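Local coordinates for teichoic acid biosynthesis protein F (Staphylococcus epidermidis, PDB 3L7I), which has, in its C-terminal part, two Rossmann-like domains of the GT-B glycosyltransferase type, at residues Lys433-Pro447 with Glu475-Ser489. Sequence-based numbering, arbitrary orientation.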
ATOM      1  N   LYS A 433      -4.707  26.085 -12.165  1.00 54.49           N
ATOM      2  CA  LYS A 433      -4.448  27.174 -13.104  1.00 54.99           C
ATOM      3  C   LYS A 433      -2.964  27.296 -13.408  1.00 55.89           C
ATOM      4  O   LYS A 433      -2.197  27.850 -12.611  1.00 56.03           O
ATOM      5  CB  LYS A 433      -4.998  28.508 -12.617  1.00 54.60           C
ATOM      6  CG  LYS A 433      -5.423  29.362 -13.781  1.00 54.98           C
ATOM      7  CD  LYS A 433      -4.736  30.710 -13.753  1.00 55.48           C
ATOM      8  CE  LYS A 433      -3.216  30.616 -13.806  1.00 56.33           C
ATOM      9  NZ  LYS A 433      -2.647  31.714 -14.625  1.00 57.32           N
ATOM     10  N   LYS A 434      -2.552  26.768 -14.555  1.00 56.66           N
ATOM     11  CA  LYS A 434      -1.134  26.707 -14.867  1.00 57.68           C
ATOM     12  C   LYS A 434      -0.626  28.004 -15.528  1.00 58.52           C
ATOM     13  O   LYS A 434      -1.436  28.822 -16.015  1.00 58.39           O
ATOM     14  CB  LYS A 434      -0.858  25.517 -15.769  1.00 58.34           C
ATOM     15  CG  LYS A 434      -1.817  24.386 -15.601  1.00 57.67           C
ATOM     16  CD  LYS A 434      -1.594  23.423 -16.748  1.00 58.61           C
ATOM     17  CE  LYS A 434      -2.640  22.334 -16.780  1.00 58.19           C
ATOM     18  NZ  LYS A 434      -3.917  22.710 -17.447  1.00 58.04           N
ATOM     19  N   GLU A 435       0.706  28.171 -15.523  1.00 79.41           N
ATOM     20  CA  GLU A 435       1.414  29.311 -16.113  1.00 80.03           C
ATOM     21  C   GLU A 435       0.940  29.501 -17.540  1.00 80.77           C
ATOM     22  O   GLU A 435       0.862  30.597 -18.080  1.00 80.62           O
ATOM     23  CB  GLU A 435       2.903  28.977 -16.160  1.00 82.17           C
ATOM     24  CG  GLU A 435       3.833  30.093 -15.740  1.00 82.64           C
ATOM     25  CD  GLU A 435       4.036  30.128 -14.225  1.00 82.49           C
ATOM     26  OE1 GLU A 435       4.345  29.055 -13.635  1.00 83.26           O
ATOM     27  OE2 GLU A 435       3.887  31.227 -13.622  1.00 82.00           O
ATOM     28  N   ASN A 436       0.652  28.357 -18.128  1.00 61.33           N
ATOM     29  CA  ASN A 436       0.215  28.172 -19.481  1.00 62.13           C
ATOM     30  C   ASN A 436      -1.112  28.860 -19.795  1.00 61.56           C
ATOM     31  O   ASN A 436      -1.349  29.266 -20.930  1.00 62.55           O
ATOM     32  CB  ASN A 436       0.014  26.671 -19.630  1.00 61.97           C
ATOM     33  CG  ASN A 436       0.399  26.172 -20.975  1.00 65.66           C
ATOM     34  OD1 ASN A 436       1.161  26.821 -21.679  1.00 67.27           O
ATOM     35  ND2 ASN A 436      -0.115  25.008 -21.352  1.00 67.51           N
ATOM     36  N   GLN A 437      -1.980  28.974 -18.787  1.00 60.11           N
ATOM     37  CA  GLN A 437      -3.379  29.392 -18.968  1.00 59.46           C
ATOM     38  C   GLN A 437      -3.683  30.804 -18.430  1.00 59.05           C
ATOM     39  O   GLN A 437      -3.036  31.284 -17.485  1.00 58.80           O
ATOM     40  CB  GLN A 437      -4.310  28.359 -18.307  1.00 58.31           C
ATOM     41  CG  GLN A 437      -4.018  26.906 -18.708  1.00 58.73           C
ATOM     42  CD  GLN A 437      -4.771  25.864 -17.871  1.00 57.71           C
ATOM     43  OE1 GLN A 437      -4.403  25.577 -16.735  1.00 57.05           O
ATOM     44  NE2 GLN A 437      -5.803  25.265 -18.456  1.00 57.77           N
ATOM     45  N   THR A 438      -4.666  31.466 -19.029  1.00 59.10           N
ATOM     46  CA  THR A 438      -5.053  32.796 -18.579  1.00 58.78           C
ATOM     47  C   THR A 438      -6.435  32.772 -17.922  1.00 57.55           C
ATOM     48  O   THR A 438      -7.423  32.391 -18.569  1.00 57.53           O
ATOM     49  CB  THR A 438      -5.077  33.797 -19.733  1.00 59.99           C
ATOM     50  OG1 THR A 438      -3.800  33.821 -20.368  1.00 61.35           O
ATOM     51  CG2 THR A 438      -5.357  35.176 -19.209  1.00 59.76           C
ATOM     52  N   TYR A 439      -6.507  33.173 -16.646  1.00 56.69           N
ATOM     53  CA  TYR A 439      -7.762  33.165 -15.899  1.00 55.65           C
ATOM     54  C   TYR A 439      -8.325  34.594 -15.815  1.00 55.69           C
ATOM     55  O   TYR A 439      -7.773  35.460 -15.107  1.00 55.76           O
ATOM     56  CB  TYR A 439      -7.532  32.569 -14.508  1.00 54.86           C
ATOM     57  CG  TYR A 439      -8.758  32.404 -13.614  1.00 53.95           C
ATOM     58  CD1 TYR A 439      -9.989  32.978 -13.936  1.00 53.79           C
ATOM     59  CD2 TYR A 439      -8.657  31.712 -12.399  1.00 53.40           C
ATOM     60  CE1 TYR A 439     -11.083  32.836 -13.095  1.00 53.12           C
ATOM     61  CE2 TYR A 439      -9.755  31.565 -11.549  1.00 52.78           C
ATOM     62  CZ  TYR A 439     -10.961  32.123 -11.904  1.00 52.64           C
ATOM     63  OH  TYR A 439     -12.040  31.956 -11.056  1.00 52.18           O
ATOM     64  N   ILE A 440      -9.411  34.846 -16.547  1.00 55.79           N
ATOM     65  CA  ILE A 440     -10.044  36.162 -16.541  1.00 55.89           C
ATOM     66  C   ILE A 440     -11.215  36.207 -15.565  1.00 54.94           C
ATOM     67  O   ILE A 440     -12.171  35.452 -15.708  1.00 54.59           O
ATOM     68  CB  ILE A 440     -10.512  36.575 -17.959  1.00 56.82           C
ATOM     69  CG1 ILE A 440      -9.314  36.699 -18.894  1.00 58.02           C
ATOM     70  CG2 ILE A 440     -11.215  37.901 -17.927  1.00 56.96           C
ATOM     71  CD1 ILE A 440      -9.691  37.194 -20.259  1.00 59.19           C
ATOM     72  N   GLN A 441     -11.118  37.080 -14.566  1.00 54.69           N
ATOM     73  CA  GLN A 441     -12.140  37.222 -13.530  1.00 53.98           C
ATOM     74  C   GLN A 441     -12.944  38.488 -13.750  1.00 54.26           C
ATOM     75  O   GLN A 441     -12.388  39.595 -13.817  1.00 54.82           O
ATOM     76  CB  GLN A 441     -11.494  37.295 -12.144  1.00 53.68           C
ATOM     77  CG  GLN A 441     -12.486  37.432 -11.004  1.00 53.16           C
ATOM     78  CD  GLN A 441     -13.548  36.325 -10.988  1.00 52.64           C
ATOM     79  OE1 GLN A 441     -14.727  36.600 -11.157  1.00 52.59           O
ATOM     80  NE2 GLN A 441     -13.131  35.079 -10.783  1.00 52.40           N
ATOM     81  N   THR A 442     -14.256  38.345 -13.865  1.00 53.99           N
ATOM     82  CA  THR A 442     -15.062  39.497 -14.200  1.00 54.37           C
ATOM     83  C   THR A 442     -15.626  40.040 -12.929  1.00 53.97           C
ATOM     84  O   THR A 442     -16.020  41.203 -12.859  1.00 54.31           O
ATOM     85  CB  THR A 442     -16.197  39.086 -15.092  1.00 54.53           C
ATOM     86  OG1 THR A 442     -17.085  38.245 -14.347  1.00 53.90           O
ATOM     87  CG2 THR A 442     -15.663  38.289 -16.260  1.00 55.00           C
ATOM     88  N   TRP A 443     -15.630  39.176 -11.913  1.00 53.37           N
ATOM     89  CA  TRP A 443     -16.444  39.346 -10.696  1.00 53.07           C
ATOM     90  C   TRP A 443     -17.882  39.731 -11.070  1.00 53.21           C
ATOM     91  O   TRP A 443     -18.255  39.672 -12.238  1.00 53.48           O
ATOM     92  CB  TRP A 443     -15.811  40.330  -9.692  1.00 53.31           C
ATOM     93  CG  TRP A 443     -16.337  40.163  -8.292  1.00 53.11           C
ATOM     94  CD1 TRP A 443     -17.018  41.077  -7.565  1.00 53.41           C
ATOM     95  CD2 TRP A 443     -16.240  38.989  -7.472  1.00 52.76           C
ATOM     96  NE1 TRP A 443     -17.349  40.556  -6.340  1.00 53.32           N
ATOM     97  CE2 TRP A 443     -16.888  39.275  -6.260  1.00 52.93           C
ATOM     98  CE3 TRP A 443     -15.668  37.723  -7.651  1.00 52.43           C
ATOM     99  CZ2 TRP A 443     -16.982  38.353  -5.231  1.00 52.84           C
ATOM    100  CZ3 TRP A 443     -15.762  36.801  -6.619  1.00 52.26           C
ATOM    101  CH2 TRP A 443     -16.410  37.125  -5.423  1.00 52.50           C
ATOM    102  N   HIS A 444     -18.697  40.110 -10.105  1.00 53.17           N
ATOM    103  CA  HIS A 444     -20.102  40.313 -10.405  1.00 53.36           C
ATOM    104  C   HIS A 444     -20.682  41.525  -9.684  1.00 53.70           C
ATOM    105  O   HIS A 444     -21.758  41.438  -9.091  1.00 53.78           O
ATOM    106  CB  HIS A 444     -20.890  39.069  -9.999  1.00 53.09           C
ATOM    107  CG  HIS A 444     -20.565  38.609  -8.620  1.00 52.84           C
ATOM    108  ND1 HIS A 444     -19.749  37.534  -8.371  1.00 52.51           N
ATOM    109  CD2 HIS A 444     -20.883  39.133  -7.415  1.00 53.04           C
ATOM    110  CE1 HIS A 444     -19.607  37.381  -7.063  1.00 52.51           C
ATOM    111  NE2 HIS A 444     -20.278  38.342  -6.464  1.00 52.86           N
ATOM    112  N   GLY A 445     -19.989  42.650  -9.701  1.00 54.04           N
ATOM    113  CA  GLY A 445     -20.626  43.855  -9.205  1.00 54.52           C
ATOM    114  C   GLY A 445     -19.866  44.760  -8.265  1.00 54.87           C
ATOM    115  O   GLY A 445     -19.044  44.305  -7.479  1.00 54.69           O
ATOM    116  N   THR A 446     -20.165  46.052  -8.358  1.00 55.49           N
ATOM    117  CA  THR A 446     -19.578  47.050  -7.489  1.00 56.07           C
ATOM    118  C   THR A 446     -19.953  46.732  -6.056  1.00 56.08           C
ATOM    119  O   THR A 446     -21.136  46.589  -5.750  1.00 56.10           O
ATOM    120  CB  THR A 446     -20.097  48.473  -7.811  1.00 56.86           C
ATOM    121  OG1 THR A 446     -19.619  48.901  -9.096  1.00 57.13           O
ATOM    122  CG2 THR A 446     -19.615  49.444  -6.756  1.00 57.59           C
ATOM    123  N   PRO A 447     -18.950  46.619  -5.164  1.00 56.23           N
ATOM    124  CA  PRO A 447     -19.273  46.180  -3.804  1.00 56.38           C
ATOM    125  C   PRO A 447     -19.918  47.304  -3.017  1.00 57.29           C
ATOM    126  O   PRO A 447     -19.540  48.462  -3.167  1.00 57.93           O
ATOM    127  CB  PRO A 447     -17.908  45.837  -3.204  1.00 56.48           C
ATOM    128  CG  PRO A 447     -16.972  45.796  -4.345  1.00 56.16           C
ATOM    129  CD  PRO A 447     -17.501  46.768  -5.353  1.00 56.39           C
ATOM    130  N   GLU A 475      -7.313  31.922  -4.219  1.00 59.13           N
ATOM    131  CA  GLU A 475      -8.087  32.021  -5.447  1.00 58.16           C
ATOM    132  C   GLU A 475      -7.753  33.291  -6.207  1.00 58.10           C
ATOM    133  O   GLU A 475      -7.538  33.241  -7.420  1.00 58.16           O
ATOM    134  CB  GLU A 475      -9.586  31.952  -5.156  1.00 57.18           C
ATOM    135  CG  GLU A 475     -10.526  32.503  -6.255  1.00 56.21           C
ATOM    136  CD  GLU A 475     -10.468  31.728  -7.575  1.00 56.24           C
ATOM    137  OE1 GLU A 475      -9.615  30.810  -7.674  1.00 57.03           O
ATOM    138  OE2 GLU A 475     -11.252  32.042  -8.509  1.00 55.65           O
ATOM    139  N   THR A 476      -7.695  34.427  -5.518  1.00 58.23           N
ATOM    140  CA  THR A 476      -7.464  35.658  -6.261  1.00 58.42           C
ATOM    141  C   THR A 476      -6.038  35.685  -6.811  1.00 59.69           C
ATOM    142  O   THR A 476      -5.774  36.299  -7.852  1.00 60.08           O
ATOM    143  CB  THR A 476      -7.736  36.923  -5.448  1.00 58.55           C
ATOM    144  OG1 THR A 476      -6.658  37.144  -4.530  1.00 59.74           O
ATOM    145  CG2 THR A 476      -9.041  36.802  -4.711  1.00 57.60           C
ATOM    146  N   SER A 477      -5.120  35.010  -6.128  1.00 60.53           N
ATOM    147  CA  SER A 477      -3.751  35.004  -6.610  1.00 61.92           C
ATOM    148  C   SER A 477      -3.656  34.379  -8.003  1.00 61.95           C
ATOM    149  O   SER A 477      -2.661  34.556  -8.693  1.00 63.16           O
ATOM    150  CB  SER A 477      -2.820  34.268  -5.640  1.00 62.96           C
ATOM    151  OG  SER A 477      -2.760  32.864  -5.918  1.00 62.96           O
ATOM    152  N   ARG A 478      -4.677  33.636  -8.402  1.00 60.83           N
ATOM    153  CA  ARG A 478      -4.659  32.944  -9.681  1.00 60.99           C
ATOM    154  C   ARG A 478      -5.324  33.770 -10.800  1.00 60.59           C
ATOM    155  O   ARG A 478      -5.221  33.426 -11.978  1.00 61.05           O
ATOM    156  CB  ARG A 478      -5.372  31.584  -9.570  1.00 60.37           C
ATOM    157  CG  ARG A 478      -4.973  30.724  -8.388  1.00 60.82           C
ATOM    158  CD  ARG A 478      -5.608  29.351  -8.463  1.00 60.65           C
ATOM    159  NE  ARG A 478      -7.071  29.399  -8.455  1.00 59.37           N
ATOM    160  CZ  ARG A 478      -7.845  28.354  -8.750  1.00 59.23           C
ATOM    161  NH1 ARG A 478      -9.166  28.465  -8.734  1.00 58.23           N
ATOM    162  NH2 ARG A 478      -7.282  27.193  -9.077  1.00 60.28           N
ATOM    163  N   TRP A 479      -6.036  34.829 -10.415  1.00 59.91           N
ATOM    164  CA  TRP A 479      -6.696  35.690 -11.379  1.00 59.73           C
ATOM    165  C   TRP A 479      -5.658  36.505 -12.121  1.00 61.28           C
ATOM    166  O   TRP A 479      -4.981  37.344 -11.528  1.00 62.08           O
ATOM    167  CB  TRP A 479      -7.665  36.662 -10.708  1.00 58.88           C
ATOM    168  CG  TRP A 479      -8.816  36.054  -9.962  1.00 57.55           C
ATOM    169  CD1 TRP A 479      -9.245  34.743  -9.980  1.00 57.00           C
ATOM    170  CD2 TRP A 479      -9.709  36.754  -9.111  1.00 56.86           C
ATOM    171  NE1 TRP A 479     -10.345  34.596  -9.164  1.00 56.07           N
ATOM    172  CE2 TRP A 479     -10.645  35.819  -8.620  1.00 55.94           C
ATOM    173  CE3 TRP A 479      -9.815  38.086  -8.720  1.00 57.15           C
ATOM    174  CZ2 TRP A 479     -11.657  36.178  -7.764  1.00 55.30           C
ATOM    175  CZ3 TRP A 479     -10.814  38.436  -7.867  1.00 56.47           C
ATOM    176  CH2 TRP A 479     -11.724  37.490  -7.393  1.00 55.54           C
ATOM    177  N   ASP A 480      -5.542  36.267 -13.420  1.00 62.93           N
ATOM    178  CA  ASP A 480      -4.566  36.965 -14.230  1.00 64.83           C
ATOM    179  C   ASP A 480      -5.120  38.335 -14.600  1.00 64.03           C
ATOM    180  O   ASP A 480      -4.389  39.321 -14.638  1.00 65.50           O
ATOM    181  CB  ASP A 480      -4.252  36.138 -15.484  1.00 67.69           C
ATOM    182  CG  ASP A 480      -3.604  34.789 -15.160  1.00 68.70           C
ATOM    183  OD1 ASP A 480      -2.627  34.743 -14.378  1.00 70.15           O
ATOM    184  OD2 ASP A 480      -4.079  33.773 -15.698  1.00 66.87           O
ATOM    185  N   TYR A 481      -6.427  38.381 -14.865  1.00 62.82           N
ATOM    186  CA  TYR A 481      -7.144  39.623 -15.138  1.00 63.01           C
ATOM    187  C   TYR A 481      -8.365  39.725 -14.223  1.00 61.27           C
ATOM    188  O   TYR A 481      -9.020  38.725 -13.949  1.00 59.93           O
ATOM    189  CB  TYR A 481      -7.578  39.666 -16.596  1.00 63.72           C
ATOM    190  CG  TYR A 481      -6.428  39.856 -17.566  1.00 65.92           C
ATOM    191  CD1 TYR A 481      -5.577  40.961 -17.470  1.00 67.64           C
ATOM    192  CD2 TYR A 481      -6.195  38.945 -18.590  1.00 66.53           C
ATOM    193  CE1 TYR A 481      -4.533  41.144 -18.369  1.00 69.94           C
ATOM    194  CE2 TYR A 481      -5.158  39.123 -19.481  1.00 68.76           C
ATOM    195  CZ  TYR A 481      -4.331  40.220 -19.370  1.00 70.48           C
ATOM    196  OH  TYR A 481      -3.299  40.379 -20.269  1.00 72.96           O
ATOM    197  N   LEU A 482      -8.643  40.931 -13.735  1.00 61.53           N
ATOM    198  CA  LEU A 482      -9.817  41.224 -12.932  1.00 60.24           C
ATOM    199  C   LEU A 482     -10.509  42.474 -13.474  1.00 60.93           C
ATOM    200  O   LEU A 482      -9.880  43.528 -13.656  1.00 62.52           O
ATOM    201  CB  LEU A 482      -9.424  41.456 -11.484  1.00 60.07           C
ATOM    202  CG  LEU A 482     -10.581  41.906 -10.612  1.00 59.10           C
ATOM    203  CD1 LEU A 482     -11.728  40.957 -10.798  1.00 57.64           C
ATOM    204  CD2 LEU A 482     -10.154  41.933  -9.188  1.00 59.08           C
ATOM    205  N   ILE A 483     -11.809  42.368 -13.732  1.00 59.95           N
ATOM    206  CA  ILE A 483     -12.544  43.486 -14.313  1.00 60.72           C
ATOM    207  C   ILE A 483     -12.960  44.483 -13.245  1.00 60.71           C
ATOM    208  O   ILE A 483     -13.329  44.093 -12.127  1.00 59.50           O
ATOM    209  CB  ILE A 483     -13.761  42.998 -15.076  1.00 59.96           C
ATOM    210  CG1 ILE A 483     -13.317  42.230 -16.322  1.00 60.54           C
ATOM    211  CG2 ILE A 483     -14.644  44.158 -15.474  1.00 60.73           C
ATOM    212  CD1 ILE A 483     -14.411  42.040 -17.342  1.00 60.52           C
ATOM    213  N   SER A 484     -12.896  45.771 -13.571  1.00 62.30           N
ATOM    214  CA  SER A 484     -13.386  46.788 -12.644  1.00 62.56           C
ATOM    215  C   SER A 484     -14.380  47.744 -13.297  1.00 63.41           C
ATOM    216  O   SER A 484     -14.170  48.191 -14.437  1.00 64.89           O
ATOM    217  CB  SER A 484     -12.230  47.582 -12.037  1.00 64.08           C
ATOM    218  OG  SER A 484     -12.685  48.433 -10.999  1.00 64.31           O
ATOM    219  N   PRO A 485     -15.469  48.059 -12.574  1.00 62.68           N
ATOM    220  CA  PRO A 485     -16.552  48.957 -12.994  1.00 63.46           C
ATOM    221  C   PRO A 485     -16.239  50.443 -12.763  1.00 65.59           C
ATOM    222  O   PRO A 485     -16.800  51.294 -13.464  1.00 66.98           O
ATOM    223  CB  PRO A 485     -17.730  48.540 -12.102  1.00 61.82           C
ATOM    224  CG  PRO A 485     -17.314  47.311 -11.417  1.00 60.22           C
ATOM    225  CD  PRO A 485     -15.820  47.335 -11.350  1.00 61.00           C
ATOM    226  N   ASN A 486     -15.369  50.747 -11.800  1.00 66.04           N
ATOM    227  CA  ASN A 486     -15.082  52.131 -11.405  1.00 68.19           C
ATOM    228  C   ASN A 486     -13.848  52.242 -10.504  1.00 68.82           C
ATOM    229  O   ASN A 486     -13.377  51.245  -9.971  1.00 67.37           O
ATOM    230  CB  ASN A 486     -16.302  52.753 -10.710  1.00 68.08           C
ATOM    231  CG  ASN A 486     -17.110  51.729  -9.931  1.00 65.66           C
ATOM    232  OD1 ASN A 486     -16.706  51.275  -8.857  1.00 64.86           O
ATOM    233  ND2 ASN A 486     -18.255  51.349 -10.480  1.00 64.72           N
ATOM    234  N   ARG A 487     -13.332  53.455 -10.323  1.00 71.20           N
ATOM    235  CA  ARG A 487     -12.134  53.639  -9.514  1.00 72.19           C
ATOM    236  C   ARG A 487     -12.352  53.187  -8.083  1.00 70.73           C
ATOM    237  O   ARG A 487     -11.463  52.617  -7.464  1.00 70.38           O
ATOM    238  CB  ARG A 487     -11.668  55.088  -9.539  1.00 75.30           C
ATOM    239  CG  ARG A 487     -10.293  55.254  -8.939  1.00 76.70           C
ATOM    240  CD  ARG A 487      -9.257  54.427  -9.700  1.00 76.52           C
ATOM    241  NE  ARG A 487      -8.309  55.274 -10.430  1.00 79.58           N
ATOM    242  CZ  ARG A 487      -8.262  55.419 -11.756  1.00 80.72           C
ATOM    243  NH1 ARG A 487      -9.113  54.761 -12.543  1.00 78.96           N
ATOM    244  NH2 ARG A 487      -7.348  56.227 -12.299  1.00 83.87           N
ATOM    245  N   TYR A 488     -13.547  53.454  -7.574  1.00 70.10           N
ATOM    246  CA  TYR A 488     -13.985  53.003  -6.254  1.00 68.80           C
ATOM    247  C   TYR A 488     -13.900  51.493  -6.105  1.00 66.47           C
ATOM    248  O   TYR A 488     -13.433  50.990  -5.095  1.00 66.04           O
ATOM    249  CB  TYR A 488     -15.405  53.496  -6.042  1.00 68.63           C
ATOM    250  CG  TYR A 488     -16.250  52.784  -5.014  1.00 66.94           C
ATOM    251  CD1 TYR A 488     -16.367  53.276  -3.723  1.00 67.76           C
ATOM    252  CD2 TYR A 488     -16.997  51.664  -5.360  1.00 64.84           C
ATOM    253  CE1 TYR A 488     -17.164  52.645  -2.795  1.00 66.53           C
ATOM    254  CE2 TYR A 488     -17.796  51.029  -4.440  1.00 63.62           C
ATOM    255  CZ  TYR A 488     -17.881  51.526  -3.163  1.00 64.49           C
ATOM    256  OH  TYR A 488     -18.686  50.894  -2.242  1.00 63.55           O
ATOM    257  N   SER A 489     -14.336  50.764  -7.119  1.00 66.40           N
ATOM    258  CA  SER A 489     -14.168  49.318  -7.109  1.00 63.31           C
ATOM    259  C   SER A 489     -12.699  48.913  -7.211  1.00 63.83           C
ATOM    260  O   SER A 489     -12.253  48.042  -6.485  1.00 63.00           O
ATOM    261  CB  SER A 489     -14.998  48.655  -8.215  1.00 62.11           C
ATOM    262  OG  SER A 489     -16.340  48.472  -7.797  1.00 61.05           O
TER
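Tyr439 and Gln441 point to the same face of strand 438-441, and both meet the indole of Trp479. The edge of Trp479 approaches the face of Tyr439, with planes at 69° and Trp479 CD1 lying 3.6 Å from Tyr439 CE2. Gln441 instead sets CG over the centre of the six-membered ring of Trp479, 3.3 Å from its centroid, a CH-pi contact. The bend at chi2 (55°) keeps the amide beside the indole, its plane 47° from the ring, and lets OE1 accept from Trp443 N.

Glu475 OE2 ties the aromatic pair together. It receives Tyr439 OH (2.7 Å) nearly along its C-O axis and Trp479 NE1 (2.8 Å) from above the carboxylate plane, while Thr427 N also donates; the Arg478 guanidinium grips OE1.

At the strand entrance, Asp480 OD2 takes Lys433 NZ (2.7 Å) on its syn lone pair and Tyr439 N on the anti side, so one carboxylate oxygen serves both the lysine and the backbone. Parallel pairing follows, Gln441 N donating to Tyr481 O (2.7 Å) and Ile483 N to Gln441 O.

The two strands and helix 465-476 form a beta-alpha-beta unit of the first Rossmann-like domain of the GT-B-type part. Thr476 of that helix covers the other face of Trp479; helix 706-721 packs against Ile440, Tyr481 and Ile483 across the sheet, with strands 418-423 and 504-506 flanking the pair.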